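Local coordinates for protein type-2Aa cytolytic delta-endotoxin (PDB 1CBY) that kills the larvae of dipteran insects by opening pores in the epithelial cell membranes of their midgut, at residues N42-F47 with Y167-L172; T104-V109 with K208-Y213; V186-F191 with K218-V223. All blocks are in the same frame, centred on the assembly; numbering follows the deposited sequence.

Contact 1: residues N42-F47 with Y167-L172; sequences NFNTVF and YYYNIL
L172 and F43 make the main apolar meeting of this contact: the leucine CB lies 4.2 Å from the centre of the F43 ring, an off-centre CH-pi contact, while its CD1 sits over one face of that ring. The other branch, CD2, turns to T45 and F47, reaching F47 CE1 at the edge of the second ring, 4.0 Å away. With CG anti to the backbone N (chi1 -177°), the leucine fork spans both phenylalanines, a task that suits its two methyls. Behind the side chains runs a short parallel ladder. N44 N donates to N170 O at 3.0 Å, L172 N to N44 O at 2.9 Å, and V46 N to L172 O at 2.9 Å. Just before the strand begins, the N170 side chain adds a bond of its own: its ND2 donates to N42 O over 3.1 Å, in the plane of both the amide and the carbonyl. On the face carrying N44 and I171, N44 OD1 approaches Y169 OH at 3.3 Å, although that hydroxyl is hydrogen-bonded to Q149. Further out, helix 54-63 covers F47 and L172 through A61, and residues 44-47 pair in parallel with a strand of the second subunit. The N170 amide thus extends the bonding beyond the ladder to the loop residue N42, while strand 44-47 pairs on both sides, so the sheet runs on across the protoxin dimer.

Contact 2: residues T104-V109 with K208-Y213; sequences TVEISV and KDSARY
T104 faces R212, V105 faces A211 and E106 faces S210 in a short antiparallel ladder, the outer two being non-hydrogen-bonded pairs and the middle one hydrogen-bonded. The strand axes approach to 4.3 Å but run at 138°, well short of antiparallel, so the strands are strongly twisted against each other. V105 N donates to A211 O at 3.0 Å, and A211 N returns a bond to V105 O at 3.1 Å. One step on, strand 104-106 turns into helix 107-122 with E106 at the N-cap position, and I107 N donates to D209 O at 2.8 Å, nearly in line with that carbonyl. The side chains divide between two faces. Where T104, E106, S210 and R212 project, the groups are polar: T104 OG1 rests against R212 CB at 3.8 Å, and the extended E106 chain runs along the K208 backbone. Its OE2 takes a weak bond from S108 OG, within the first turn of the helix. Toward the interior, I107 CD1 comes to 3.7 Å from Y213 OH, and V105 CG2 lies 4.2 Å from Y213 CB. The tyrosine is wide enough to serve both aliphatic neighbours, and V193 and V195 of strand 183-195 also pack on it. D209 OD2 is held by T206 N and also makes a long, weak ion pair with K208 of the second subunit. The D209 carbonyl thus satisfies an amide N-H in the first turn of the helix, joining the helix start to the sheet margin by a bond that needs no particular side chain.

Contact 3: residues V186-F191 with K218-V223; sequences VLPLAF and KALTLV
L187 and L189 close over A219 from one strand to the next, and this antiparallel pairing is tightest here, midway along both faces. L187 CD2 and L189 CD1 each lie 3.7 Å from A219 CB, so the small A219 methyl is shared by a methyl from each leucine. L189 gets there with CG anti to the backbone N (chi1 176°), and its CD1 also lies over one face of the F191 ring. T221 OG1 stands 3.7 Å from L187 CG, but its hydrogen bond is to V121 O. Helix 107-122 covers this face, I118 and L122 meeting the leucines. On the other face P188 and L220 fit nearly as closely, CD to CD2 at 3.8 Å. L220 has CG in the crowded position between the backbone N and the carbonyl carbon (chi1 78°), which brings CD2 to the proline ring. Toward the ends of this second face the touch is looser, though still buried: A190 CB is 4.3 Å from K218 CE. The K218 chain, bent at chi3 (-72°), passes that small methyl on its way to E192, with which NZ forms a salt bridge; F75 O accepts a hydrogen bond from the same nitrogen. The backbone shows the reverse pattern along the strands. At one end V186 N bonds L222 O at 2.9 Å and L222 N bonds V186 O at 3.0 Å; at the other A190 N bonds K218 O at 3.0 Å and K218 N bonds A190 O at 2.9 Å. Between them P188 has no N-H to give, and CD faces L220 O instead. Reciprocal bonds therefore tie both ends, the middle is joined by apolar side chains and CA-H...O contacts, and E192 balances the buried lysine ammonium, probably favouring its charged state.

Overall arrangement
All three contacts belong to one mixed sheet. Contacts 1 and 3 are close, their centres about 10 Å apart, because strand 165-175 lies beside strand 183-195 and bonds to it, I171 N to L189 O and Y169 O to F191 N. Contact 2 lies farther out, its centre about 21 Å from that of contact 1 and 24 Å from that of contact 3, but it uses the same strand 210-225 as contact 3. Along the chain contact 1 closes before contact 3 opens, whereas contact 2 crosses both. Contact 1 joins the sheet to the second subunit by strand pairing, contact 2 touches it only at its K208-D209 end, and contact 3 stays within the chain.

Contact 1: residues N42-F47 with Y167-L172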
ATOM      1  N   ASN A  42       1.784 -14.637   5.215  1.00 19.92           N
ATOM      2  CA  ASN A  42       2.809 -14.562   4.179  1.00 25.69           C
ATOM      3  C   ASN A  42       2.232 -14.067   2.854  1.00 23.75           C
ATOM      4  O   ASN A  42       2.686 -14.457   1.776  1.00 22.21           O
ATOM      5  CB  ASN A  42       3.465 -15.934   3.999  1.00 31.88           C
ATOM      6  CG  ASN A  42       4.153 -16.416   5.264  1.00 28.21           C
ATOM      7  OD1 ASN A  42       3.660 -17.305   5.953  1.00 23.56           O
ATOM      8  ND2 ASN A  42       5.290 -15.816   5.581  1.00 23.56           N
ATOM      9  N   PHE A  43       1.255 -13.171   2.946  1.00 26.63           N
ATOM     10  CA  PHE A  43       0.586 -12.615   1.777  1.00 21.96           C
ATOM     11  C   PHE A  43       0.647 -11.100   1.760  1.00 22.78           C
ATOM     12  O   PHE A  43       0.496 -10.457   2.800  1.00 18.17           O
ATOM     13  CB  PHE A  43      -0.900 -13.011   1.766  1.00 17.67           C
ATOM     14  CG  PHE A  43      -1.197 -14.267   1.008  1.00 19.09           C
ATOM     15  CD1 PHE A  43      -0.939 -14.352  -0.355  1.00 22.78           C
ATOM     16  CD2 PHE A  43      -1.746 -15.369   1.655  1.00 24.11           C
ATOM     17  CE1 PHE A  43      -1.224 -15.519  -1.071  1.00 22.52           C
ATOM     18  CE2 PHE A  43      -2.033 -16.541   0.950  1.00 29.90           C
ATOM     19  CZ  PHE A  43      -1.772 -16.616  -0.416  1.00 24.26           C
ATOM     20  N   ASN A  44       0.927 -10.540   0.586  1.00 24.73           N
ATOM     21  CA  ASN A  44       0.918  -9.093   0.405  1.00 21.71           C
ATOM     22  C   ASN A  44      -0.557  -8.909   0.018  1.00 22.60           C
ATOM     23  O   ASN A  44      -0.996  -9.320  -1.066  1.00 23.70           O
ATOM     24  CB  ASN A  44       1.843  -8.676  -0.739  1.00 20.39           C
ATOM     25  CG  ASN A  44       2.170  -7.185  -0.725  1.00 25.27           C
ATOM     26  OD1 ASN A  44       3.028  -6.733  -1.480  1.00 25.77           O
ATOM     27  ND2 ASN A  44       1.497  -6.420   0.128  1.00 26.34           N
ATOM     28  N   THR A  45      -1.333  -8.381   0.950  1.00 17.57           N
ATOM     29  CA  THR A  45      -2.761  -8.218   0.762  1.00 20.16           C
ATOM     30  C   THR A  45      -3.255  -6.882   0.193  1.00 23.55           C
ATOM     31  O   THR A  45      -2.810  -5.807   0.606  1.00 22.66           O
ATOM     32  CB  THR A  45      -3.466  -8.516   2.085  1.00 15.54           C
ATOM     33  OG1 THR A  45      -2.897  -9.700   2.658  1.00 25.29           O
ATOM     34  CG2 THR A  45      -4.932  -8.757   1.865  1.00 28.04           C
ATOM     35  N   VAL A  46      -4.177  -6.970  -0.765  1.00 21.46           N
ATOM     36  CA  VAL A  46      -4.783  -5.800  -1.399  1.00 19.91           C
ATOM     37  C   VAL A  46      -6.297  -5.987  -1.326  1.00 17.06           C
ATOM     38  O   VAL A  46      -6.838  -6.949  -1.876  1.00 16.77           O
ATOM     39  CB  VAL A  46      -4.339  -5.652  -2.878  1.00 22.31           C
ATOM     40  CG1 VAL A  46      -5.088  -4.513  -3.551  1.00 22.45           C
ATOM     41  CG2 VAL A  46      -2.847  -5.388  -2.953  1.00 17.95           C
ATOM     42  N   PHE A  47      -6.964  -5.088  -0.604  1.00 18.64           N
ATOM     43  CA  PHE A  47      -8.416  -5.131  -0.417  1.00 17.01           C
ATOM     44  C   PHE A  47      -9.137  -3.947  -1.051  1.00 19.59           C
ATOM     45  O   PHE A  47      -8.863  -2.792  -0.714  1.00 24.62           O
ATOM     46  CB  PHE A  47      -8.769  -5.117   1.079  1.00 15.30           C
ATOM     47  CG  PHE A  47      -8.647  -6.453   1.772  1.00 17.49           C
ATOM     48  CD1 PHE A  47      -8.203  -7.582   1.099  1.00 15.26           C
ATOM     49  CD2 PHE A  47      -8.987  -6.570   3.119  1.00 18.10           C
ATOM     50  CE1 PHE A  47      -8.099  -8.802   1.754  1.00 16.26           C
ATOM     51  CE2 PHE A  47      -8.886  -7.784   3.780  1.00 15.81           C
ATOM     52  CZ  PHE A  47      -8.441  -8.900   3.098  1.00 15.63           C
ATOM     53  N   TYR A 167      13.084 -16.439  -6.165  1.00 26.07           N
ATOM     54  CA  TYR A 167      12.276 -16.070  -5.010  1.00 24.81           C
ATOM     55  C   TYR A 167      10.792 -16.344  -5.197  1.00 25.12           C
ATOM     56  O   TYR A 167      10.318 -16.547  -6.313  1.00 30.12           O
ATOM     57  CB  TYR A 167      12.502 -14.600  -4.609  1.00 22.60           C
ATOM     58  CG  TYR A 167      12.223 -13.564  -5.686  1.00 25.78           C
ATOM     59  CD1 TYR A 167      10.942 -13.039  -5.864  1.00 28.23           C
ATOM     60  CD2 TYR A 167      13.250 -13.081  -6.500  1.00 24.77           C
ATOM     61  CE1 TYR A 167      10.693 -12.059  -6.819  1.00 25.11           C
ATOM     62  CE2 TYR A 167      13.012 -12.100  -7.459  1.00 24.34           C
ATOM     63  CZ  TYR A 167      11.729 -11.593  -7.613  1.00 29.26           C
ATOM     64  OH  TYR A 167      11.484 -10.620  -8.558  1.00 25.36           O
ATOM     65  N   TYR A 168      10.078 -16.409  -4.084  1.00 24.59           N
ATOM     66  CA  TYR A 168       8.647 -16.634  -4.094  1.00 19.94           C
ATOM     67  C   TYR A 168       8.017 -15.318  -3.685  1.00 21.98           C
ATOM     68  O   TYR A 168       8.551 -14.617  -2.823  1.00 23.23           O
ATOM     69  CB  TYR A 168       8.271 -17.715  -3.086  1.00 21.98           C
ATOM     70  CG  TYR A 168       8.821 -19.081  -3.418  1.00 29.29           C
ATOM     71  CD1 TYR A 168       8.834 -19.550  -4.728  1.00 31.87           C
ATOM     72  CD2 TYR A 168       9.308 -19.918  -2.417  1.00 30.78           C
ATOM     73  CE1 TYR A 168       9.314 -20.817  -5.034  1.00 32.27           C
ATOM     74  CE2 TYR A 168       9.792 -21.187  -2.713  1.00 31.62           C
ATOM     75  CZ  TYR A 168       9.789 -21.630  -4.021  1.00 27.91           C
ATOM     76  OH  TYR A 168      10.242 -22.893  -4.322  1.00 36.82           O
ATOM     77  N   TYR A 169       6.911 -14.962  -4.325  1.00 24.01           N
ATOM     78  CA  TYR A 169       6.217 -13.726  -3.999  1.00 17.73           C
ATOM     79  C   TYR A 169       4.734 -14.048  -3.938  1.00 16.95           C
ATOM     80  O   TYR A 169       4.150 -14.481  -4.926  1.00 25.33           O
ATOM     81  CB  TYR A 169       6.505 -12.673  -5.056  1.00 13.30           C
ATOM     82  CG  TYR A 169       6.285 -11.260  -4.580  1.00 17.27           C
ATOM     83  CD1 TYR A 169       4.998 -10.757  -4.393  1.00 18.69           C
ATOM     84  CD2 TYR A 169       7.364 -10.415  -4.331  1.00 12.52           C
ATOM     85  CE1 TYR A 169       4.789  -9.445  -3.974  1.00 15.05           C
ATOM     86  CE2 TYR A 169       7.163  -9.098  -3.911  1.00 17.16           C
ATOM     87  CZ  TYR A 169       5.874  -8.624  -3.738  1.00 11.83           C
ATOM     88  OH  TYR A 169       5.667  -7.329  -3.348  1.00 19.29           O
ATOM     89  N   ASN A 170       4.141 -13.869  -2.764  1.00 17.16           N
ATOM     90  CA  ASN A 170       2.729 -14.172  -2.565  1.00 15.07           C
ATOM     91  C   ASN A 170       1.913 -12.900  -2.449  1.00 20.04           C
ATOM     92  O   ASN A 170       2.245 -12.000  -1.668  1.00 15.68           O
ATOM     93  CB  ASN A 170       2.540 -15.019  -1.310  1.00 22.59           C
ATOM     94  CG  ASN A 170       3.420 -16.255  -1.299  1.00 23.93           C
ATOM     95  OD1 ASN A 170       3.577 -16.932  -2.320  1.00 28.37           O
ATOM     96  ND2 ASN A 170       4.005 -16.552  -0.145  1.00 23.46           N
ATOM     97  N   ILE A 171       0.820 -12.857  -3.205  1.00 25.01           N
ATOM     98  CA  ILE A 171      -0.092 -11.717  -3.263  1.00 23.77           C
ATOM     99  C   ILE A 171      -1.522 -12.240  -3.128  1.00 22.87           C
ATOM    100  O   ILE A 171      -1.803 -13.380  -3.501  1.00 21.72           O
ATOM    101  CB  ILE A 171       0.013 -11.002  -4.642  1.00 19.63           C
ATOM    102  CG1 ILE A 171       1.429 -10.481  -4.873  1.00 15.70           C
ATOM    103  CG2 ILE A 171      -0.975  -9.850  -4.731  1.00 28.56           C
ATOM    104  CD1 ILE A 171       1.673  -9.993  -6.286  1.00 12.00           C
ATOM    105  N   LEU A 172      -2.410 -11.432  -2.557  1.00 19.80           N
ATOM    106  CA  LEU A 172      -3.806 -11.827  -2.435  1.00 16.92           C
ATOM    107  C   LEU A 172      -4.672 -10.614  -2.691  1.00 17.61           C
ATOM    108  O   LEU A 172      -4.547  -9.595  -2.008  1.00 17.85           O
ATOM    109  CB  LEU A 172      -4.132 -12.416  -1.059  1.00 17.92           C
ATOM    110  CG  LEU A 172      -5.589 -12.892  -0.945  1.00 19.32           C
ATOM    111  CD1 LEU A 172      -5.661 -14.350  -0.533  1.00 13.14           C
ATOM    112  CD2 LEU A 172      -6.371 -12.013   0.022  1.00 18.25           C
TER

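Contact 2: residues T104-V109 with K208-Y213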
ATOM      1  N   THR A 104      14.105 -13.011 -22.224  1.00 27.74           N
ATOM      2  CA  THR A 104      14.769 -11.804 -21.762  1.00 29.43           C
ATOM      3  C   THR A 104      13.705 -10.735 -22.021  1.00 29.86           C
ATOM      4  O   THR A 104      13.113 -10.703 -23.101  1.00 33.36           O
ATOM      5  CB  THR A 104      16.048 -11.502 -22.585  1.00 24.67           C
ATOM      6  OG1 THR A 104      16.959 -12.603 -22.476  1.00 29.65           O
ATOM      7  CG2 THR A 104      16.739 -10.242 -22.072  1.00 18.73           C
ATOM      8  N   VAL A 105      13.384  -9.943 -21.005  1.00 27.42           N
ATOM      9  CA  VAL A 105      12.380  -8.898 -21.143  1.00 23.34           C
ATOM     10  C   VAL A 105      12.661  -7.694 -20.283  1.00 28.89           C
ATOM     11  O   VAL A 105      13.407  -7.764 -19.303  1.00 32.65           O
ATOM     12  CB  VAL A 105      10.964  -9.369 -20.740  1.00 25.87           C
ATOM     13  CG1 VAL A 105      10.137  -9.649 -21.962  1.00 32.71           C
ATOM     14  CG2 VAL A 105      11.026 -10.575 -19.830  1.00 24.21           C
ATOM     15  N   GLU A 106      12.054  -6.584 -20.681  1.00 31.58           N
ATOM     16  CA  GLU A 106      12.143  -5.327 -19.960  1.00 32.13           C
ATOM     17  C   GLU A 106      10.987  -5.445 -18.975  1.00 31.25           C
ATOM     18  O   GLU A 106       9.871  -5.800 -19.372  1.00 32.99           O
ATOM     19  CB  GLU A 106      11.907  -4.157 -20.916  1.00 30.46           C
ATOM     20  CG  GLU A 106      12.062  -2.787 -20.276  1.00 41.99           C
ATOM     21  CD  GLU A 106      11.882  -1.651 -21.265  1.00 43.96           C
ATOM     22  OE1 GLU A 106      12.171  -1.847 -22.466  1.00 50.73           O
ATOM     23  OE2 GLU A 106      11.456  -0.558 -20.842  1.00 44.87           O
ATOM     24  N   ILE A 107      11.247  -5.185 -17.700  1.00 29.16           N
ATOM     25  CA  ILE A 107      10.220  -5.300 -16.671  1.00 26.43           C
ATOM     26  C   ILE A 107       8.920  -4.584 -17.031  1.00 23.90           C
ATOM     27  O   ILE A 107       7.834  -5.115 -16.783  1.00 21.96           O
ATOM     28  CB  ILE A 107      10.747  -4.844 -15.288  1.00 27.40           C
ATOM     29  CG1 ILE A 107      11.944  -5.718 -14.885  1.00 32.14           C
ATOM     30  CG2 ILE A 107       9.645  -4.946 -14.234  1.00 15.16           C
ATOM     31  CD1 ILE A 107      12.650  -5.270 -13.629  1.00 35.27           C
ATOM     32  N   SER A 108       9.020  -3.415 -17.659  1.00 19.25           N
ATOM     33  CA  SER A 108       7.823  -2.672 -18.051  1.00 23.75           C
ATOM     34  C   SER A 108       6.889  -3.548 -18.885  1.00 15.97           C
ATOM     35  O   SER A 108       5.719  -3.731 -18.546  1.00 20.22           O
ATOM     36  CB  SER A 108       8.203  -1.425 -18.851  1.00 24.24           C
ATOM     37  OG  SER A 108       8.951  -1.773 -20.004  1.00 38.04           O
ATOM     38  N   VAL A 109       7.435  -4.142 -19.936  1.00 11.58           N
ATOM     39  CA  VAL A 109       6.656  -4.990 -20.826  1.00 21.33           C
ATOM     40  C   VAL A 109       6.059  -6.188 -20.103  1.00 23.19           C
ATOM     41  O   VAL A 109       4.905  -6.557 -20.350  1.00 32.52           O
ATOM     42  CB  VAL A 109       7.504  -5.497 -22.010  1.00 22.48           C
ATOM     43  CG1 VAL A 109       6.614  -6.191 -23.024  1.00 25.15           C
ATOM     44  CG2 VAL A 109       8.252  -4.339 -22.661  1.00 24.51           C
ATOM     45  N   LYS A 208      12.518   0.003 -16.181  1.00 14.50           N
ATOM     46  CA  LYS A 208      13.241   0.034 -17.447  1.00 20.51           C
ATOM     47  C   LYS A 208      14.317  -1.038 -17.620  1.00 26.65           C
ATOM     48  O   LYS A 208      14.996  -1.072 -18.648  1.00 30.55           O
ATOM     49  CB  LYS A 208      13.895   1.404 -17.626  1.00 19.49           C
ATOM     50  CG  LYS A 208      12.961   2.591 -17.460  1.00 26.06           C
ATOM     51  CD  LYS A 208      13.735   3.889 -17.640  1.00 31.29           C
ATOM     52  CE  LYS A 208      12.851   5.111 -17.488  1.00 34.46           C
ATOM     53  NZ  LYS A 208      13.615   6.361 -17.763  1.00 41.22           N
ATOM     54  N   ASP A 209      14.500  -1.895 -16.623  1.00 30.21           N
ATOM     55  CA  ASP A 209      15.531  -2.921 -16.718  1.00 29.38           C
ATOM     56  C   ASP A 209      15.117  -4.189 -17.427  1.00 29.17           C
ATOM     57  O   ASP A 209      13.944  -4.545 -17.450  1.00 35.43           O
ATOM     58  CB  ASP A 209      16.121  -3.226 -15.343  1.00 28.38           C
ATOM     59  CG  ASP A 209      17.082  -2.145 -14.880  1.00 32.86           C
ATOM     60  OD1 ASP A 209      18.064  -1.868 -15.601  1.00 39.10           O
ATOM     61  OD2 ASP A 209      16.851  -1.555 -13.808  1.00 31.28           O
ATOM     62  N   SER A 210      16.097  -4.861 -18.016  1.00 29.97           N
ATOM     63  CA  SER A 210      15.863  -6.095 -18.746  1.00 36.05           C
ATOM     64  C   SER A 210      16.680  -7.230 -18.137  1.00 38.00           C
ATOM     65  O   SER A 210      17.717  -6.995 -17.510  1.00 40.04           O
ATOM     66  CB  SER A 210      16.269  -5.914 -20.212  1.00 43.49           C
ATOM     67  OG  SER A 210      15.686  -4.749 -20.771  1.00 56.23           O
ATOM     68  N   ALA A 211      16.214  -8.458 -18.329  1.00 35.56           N
ATOM     69  CA  ALA A 211      16.903  -9.636 -17.819  1.00 32.86           C
ATOM     70  C   ALA A 211      16.157 -10.871 -18.294  1.00 35.06           C
ATOM     71  O   ALA A 211      14.980 -10.790 -18.654  1.00 35.99           O
ATOM     72  CB  ALA A 211      16.958  -9.606 -16.292  1.00 25.76           C
ATOM     73  N   ARG A 212      16.869 -11.989 -18.383  1.00 38.24           N
ATOM     74  CA  ARG A 212      16.271 -13.255 -18.792  1.00 37.11           C
ATOM     75  C   ARG A 212      15.440 -13.701 -17.595  1.00 34.29           C
ATOM     76  O   ARG A 212      15.975 -13.924 -16.507  1.00 35.56           O
ATOM     77  CB  ARG A 212      17.370 -14.271 -19.129  1.00 43.86           C
ATOM     78  CG  ARG A 212      16.961 -15.739 -19.113  1.00 53.33           C
ATOM     79  CD  ARG A 212      16.095 -16.140 -20.291  1.00 64.41           C
ATOM     80  NE  ARG A 212      15.966 -17.594 -20.361  1.00 76.28           N
ATOM     81  CZ  ARG A 212      15.118 -18.247 -21.151  1.00 82.38           C
ATOM     82  NH1 ARG A 212      14.300 -17.585 -21.957  1.00 84.81           N
ATOM     83  NH2 ARG A 212      15.087 -19.572 -21.133  1.00 87.91           N
ATOM     84  N   TYR A 213      14.126 -13.722 -17.783  1.00 31.70           N
ATOM     85  CA  TYR A 213      13.192 -14.101 -16.738  1.00 27.20           C
ATOM     86  C   TYR A 213      12.485 -15.425 -16.956  1.00 31.62           C
ATOM     87  O   TYR A 213      12.184 -15.823 -18.087  1.00 31.43           O
ATOM     88  CB  TYR A 213      12.120 -13.022 -16.572  1.00 15.20           C
ATOM     89  CG  TYR A 213      12.488 -11.906 -15.633  1.00 13.95           C
ATOM     90  CD1 TYR A 213      12.215 -12.001 -14.270  1.00 15.91           C
ATOM     91  CD2 TYR A 213      13.092 -10.742 -16.102  1.00 12.03           C
ATOM     92  CE1 TYR A 213      12.538 -10.966 -13.397  1.00 10.01           C
ATOM     93  CE2 TYR A 213      13.416  -9.700 -15.234  1.00 12.23           C
ATOM     94  CZ  TYR A 213      13.138  -9.825 -13.885  1.00  9.24           C
ATOM     95  OH  TYR A 213      13.495  -8.822 -13.018  1.00 21.40           O
TER

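Contact 3: residues V186-F191 with K218-V223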
ATOM      1  N   VAL A 186     -12.011 -13.318  -4.695  1.00 27.01           N
ATOM      2  CA  VAL A 186     -10.727 -13.455  -4.017  1.00 26.28           C
ATOM      3  C   VAL A 186      -9.754 -14.048  -5.012  1.00 24.94           C
ATOM      4  O   VAL A 186     -10.112 -14.955  -5.765  1.00 26.32           O
ATOM      5  CB  VAL A 186     -10.827 -14.379  -2.795  1.00 30.53           C
ATOM      6  CG1 VAL A 186      -9.509 -14.394  -2.044  1.00 30.67           C
ATOM      7  CG2 VAL A 186     -11.942 -13.914  -1.882  1.00 32.45           C
ATOM      8  N   LEU A 187      -8.519 -13.559  -5.004  1.00 23.25           N
ATOM      9  CA  LEU A 187      -7.523 -14.053  -5.943  1.00 27.80           C
ATOM     10  C   LEU A 187      -6.146 -14.305  -5.318  1.00 28.44           C
ATOM     11  O   LEU A 187      -5.332 -13.383  -5.189  1.00 28.74           O
ATOM     12  CB  LEU A 187      -7.381 -13.064  -7.110  1.00 31.92           C
ATOM     13  CG  LEU A 187      -7.023 -13.548  -8.523  1.00 32.34           C
ATOM     14  CD1 LEU A 187      -6.819 -12.337  -9.413  1.00 29.04           C
ATOM     15  CD2 LEU A 187      -5.770 -14.400  -8.533  1.00 31.81           C
ATOM     16  N   PRO A 188      -5.906 -15.536  -4.832  1.00 29.51           N
ATOM     17  CA  PRO A 188      -4.612 -15.884  -4.235  1.00 25.31           C
ATOM     18  C   PRO A 188      -3.644 -16.021  -5.402  1.00 25.17           C
ATOM     19  O   PRO A 188      -3.816 -16.896  -6.254  1.00 29.32           O
ATOM     20  CB  PRO A 188      -4.889 -17.253  -3.603  1.00 20.21           C
ATOM     21  CG  PRO A 188      -6.326 -17.186  -3.268  1.00 25.89           C
ATOM     22  CD  PRO A 188      -6.901 -16.572  -4.526  1.00 31.11           C
ATOM     23  N   LEU A 189      -2.650 -15.146  -5.454  1.00 24.89           N
ATOM     24  CA  LEU A 189      -1.670 -15.144  -6.535  1.00 26.46           C
ATOM     25  C   LEU A 189      -0.242 -15.340  -6.025  1.00 26.05           C
ATOM     26  O   LEU A 189       0.205 -14.630  -5.127  1.00 26.71           O
ATOM     27  CB  LEU A 189      -1.763 -13.813  -7.284  1.00 26.18           C
ATOM     28  CG  LEU A 189      -0.772 -13.529  -8.408  1.00 29.64           C
ATOM     29  CD1 LEU A 189      -1.090 -14.405  -9.607  1.00 35.09           C
ATOM     30  CD2 LEU A 189      -0.853 -12.059  -8.782  1.00 31.07           C
ATOM     31  N   ALA A 190       0.485 -16.279  -6.615  1.00 23.62           N
ATOM     32  CA  ALA A 190       1.861 -16.529  -6.206  1.00 20.60           C
ATOM     33  C   ALA A 190       2.762 -16.686  -7.418  1.00 22.00           C
ATOM     34  O   ALA A 190       2.461 -17.448  -8.340  1.00 25.60           O
ATOM     35  CB  ALA A 190       1.939 -17.764  -5.334  1.00 16.42           C
ATOM     36  N   PHE A 191       3.852 -15.936  -7.423  1.00 22.33           N
ATOM     37  CA  PHE A 191       4.814 -15.978  -8.508  1.00 25.28           C
ATOM     38  C   PHE A 191       6.098 -16.668  -8.066  1.00 25.09           C
ATOM     39  O   PHE A 191       6.593 -16.424  -6.965  1.00 26.42           O
ATOM     40  CB  PHE A 191       5.197 -14.557  -8.940  1.00 28.79           C
ATOM     41  CG  PHE A 191       4.129 -13.827  -9.696  1.00 29.64           C
ATOM     42  CD1 PHE A 191       3.739 -14.251 -10.963  1.00 32.67           C
ATOM     43  CD2 PHE A 191       3.557 -12.674  -9.170  1.00 28.68           C
ATOM     44  CE1 PHE A 191       2.796 -13.534 -11.698  1.00 30.51           C
ATOM     45  CE2 PHE A 191       2.614 -11.949  -9.896  1.00 34.02           C
ATOM     46  CZ  PHE A 191       2.234 -12.381 -11.163  1.00 30.96           C
ATOM     47  N   LYS A 218       0.793 -19.079 -10.129  1.00 27.99           N
ATOM     48  CA  LYS A 218      -0.198 -19.986  -9.551  1.00 27.16           C
ATOM     49  C   LYS A 218      -1.307 -19.101  -9.012  1.00 20.02           C
ATOM     50  O   LYS A 218      -1.076 -18.281  -8.121  1.00 19.80           O
ATOM     51  CB  LYS A 218       0.428 -20.820  -8.430  1.00 31.05           C
ATOM     52  CG  LYS A 218       1.455 -21.825  -8.929  1.00 36.06           C
ATOM     53  CD  LYS A 218       2.298 -22.391  -7.797  1.00 50.52           C
ATOM     54  CE  LYS A 218       3.277 -21.353  -7.269  1.00 55.95           C
ATOM     55  NZ  LYS A 218       4.062 -21.858  -6.109  1.00 56.02           N
ATOM     56  N   ALA A 219      -2.498 -19.240  -9.583  1.00 18.92           N
ATOM     57  CA  ALA A 219      -3.629 -18.413  -9.187  1.00 19.11           C
ATOM     58  C   ALA A 219      -4.974 -19.070  -9.437  1.00 21.57           C
ATOM     59  O   ALA A 219      -5.110 -19.965 -10.278  1.00 22.72           O
ATOM     60  CB  ALA A 219      -3.577 -17.088  -9.930  1.00 13.19           C
ATOM     61  N   LEU A 220      -5.971 -18.610  -8.693  1.00 20.80           N
ATOM     62  CA  LEU A 220      -7.327 -19.101  -8.836  1.00 19.44           C
ATOM     63  C   LEU A 220      -8.245 -18.017  -8.304  1.00 22.36           C
ATOM     64  O   LEU A 220      -7.902 -17.325  -7.342  1.00 21.52           O
ATOM     65  CB  LEU A 220      -7.542 -20.407  -8.068  1.00 18.28           C
ATOM     66  CG  LEU A 220      -7.746 -20.383  -6.554  1.00 25.76           C
ATOM     67  CD1 LEU A 220      -8.330 -21.706  -6.118  1.00 31.72           C
ATOM     68  CD2 LEU A 220      -6.435 -20.113  -5.840  1.00 34.58           C
ATOM     69  N   THR A 221      -9.368 -17.811  -8.983  1.00 27.60           N
ATOM     70  CA  THR A 221     -10.336 -16.813  -8.559  1.00 25.49           C
ATOM     71  C   THR A 221     -11.542 -17.529  -7.983  1.00 26.10           C
ATOM     72  O   THR A 221     -12.104 -18.431  -8.607  1.00 29.70           O
ATOM     73  CB  THR A 221     -10.781 -15.923  -9.722  1.00 18.20           C
ATOM     74  OG1 THR A 221      -9.625 -15.457 -10.431  1.00 21.34           O
ATOM     75  CG2 THR A 221     -11.559 -14.731  -9.192  1.00  8.72           C
ATOM     76  N   LEU A 222     -11.920 -17.135  -6.777  1.00 29.41           N
ATOM     77  CA  LEU A 222     -13.051 -17.735  -6.094  1.00 30.51           C
ATOM     78  C   LEU A 222     -14.064 -16.657  -5.728  1.00 34.43           C
ATOM     79  O   LEU A 222     -13.690 -15.575  -5.270  1.00 40.89           O
ATOM     80  CB  LEU A 222     -12.562 -18.439  -4.825  1.00 22.60           C
ATOM     81  CG  LEU A 222     -13.629 -19.073  -3.937  1.00 28.89           C
ATOM     82  CD1 LEU A 222     -13.275 -20.527  -3.674  1.00 31.68           C
ATOM     83  CD2 LEU A 222     -13.762 -18.291  -2.641  1.00 29.52           C
ATOM     84  N   VAL A 223     -15.335 -16.919  -6.000  1.00 31.67           N
ATOM     85  CA  VAL A 223     -16.381 -15.971  -5.652  1.00 32.16           C
ATOM     86  C   VAL A 223     -17.205 -16.594  -4.531  1.00 36.60           C
ATOM     87  O   VAL A 223     -17.462 -17.799  -4.542  1.00 35.94           O
ATOM     88  CB  VAL A 223     -17.301 -15.619  -6.854  1.00 32.17           C
ATOM     89  CG1 VAL A 223     -16.511 -14.867  -7.920  1.00 29.63           C
ATOM     90  CG2 VAL A 223     -17.952 -16.875  -7.428  1.00 24.43           C
TER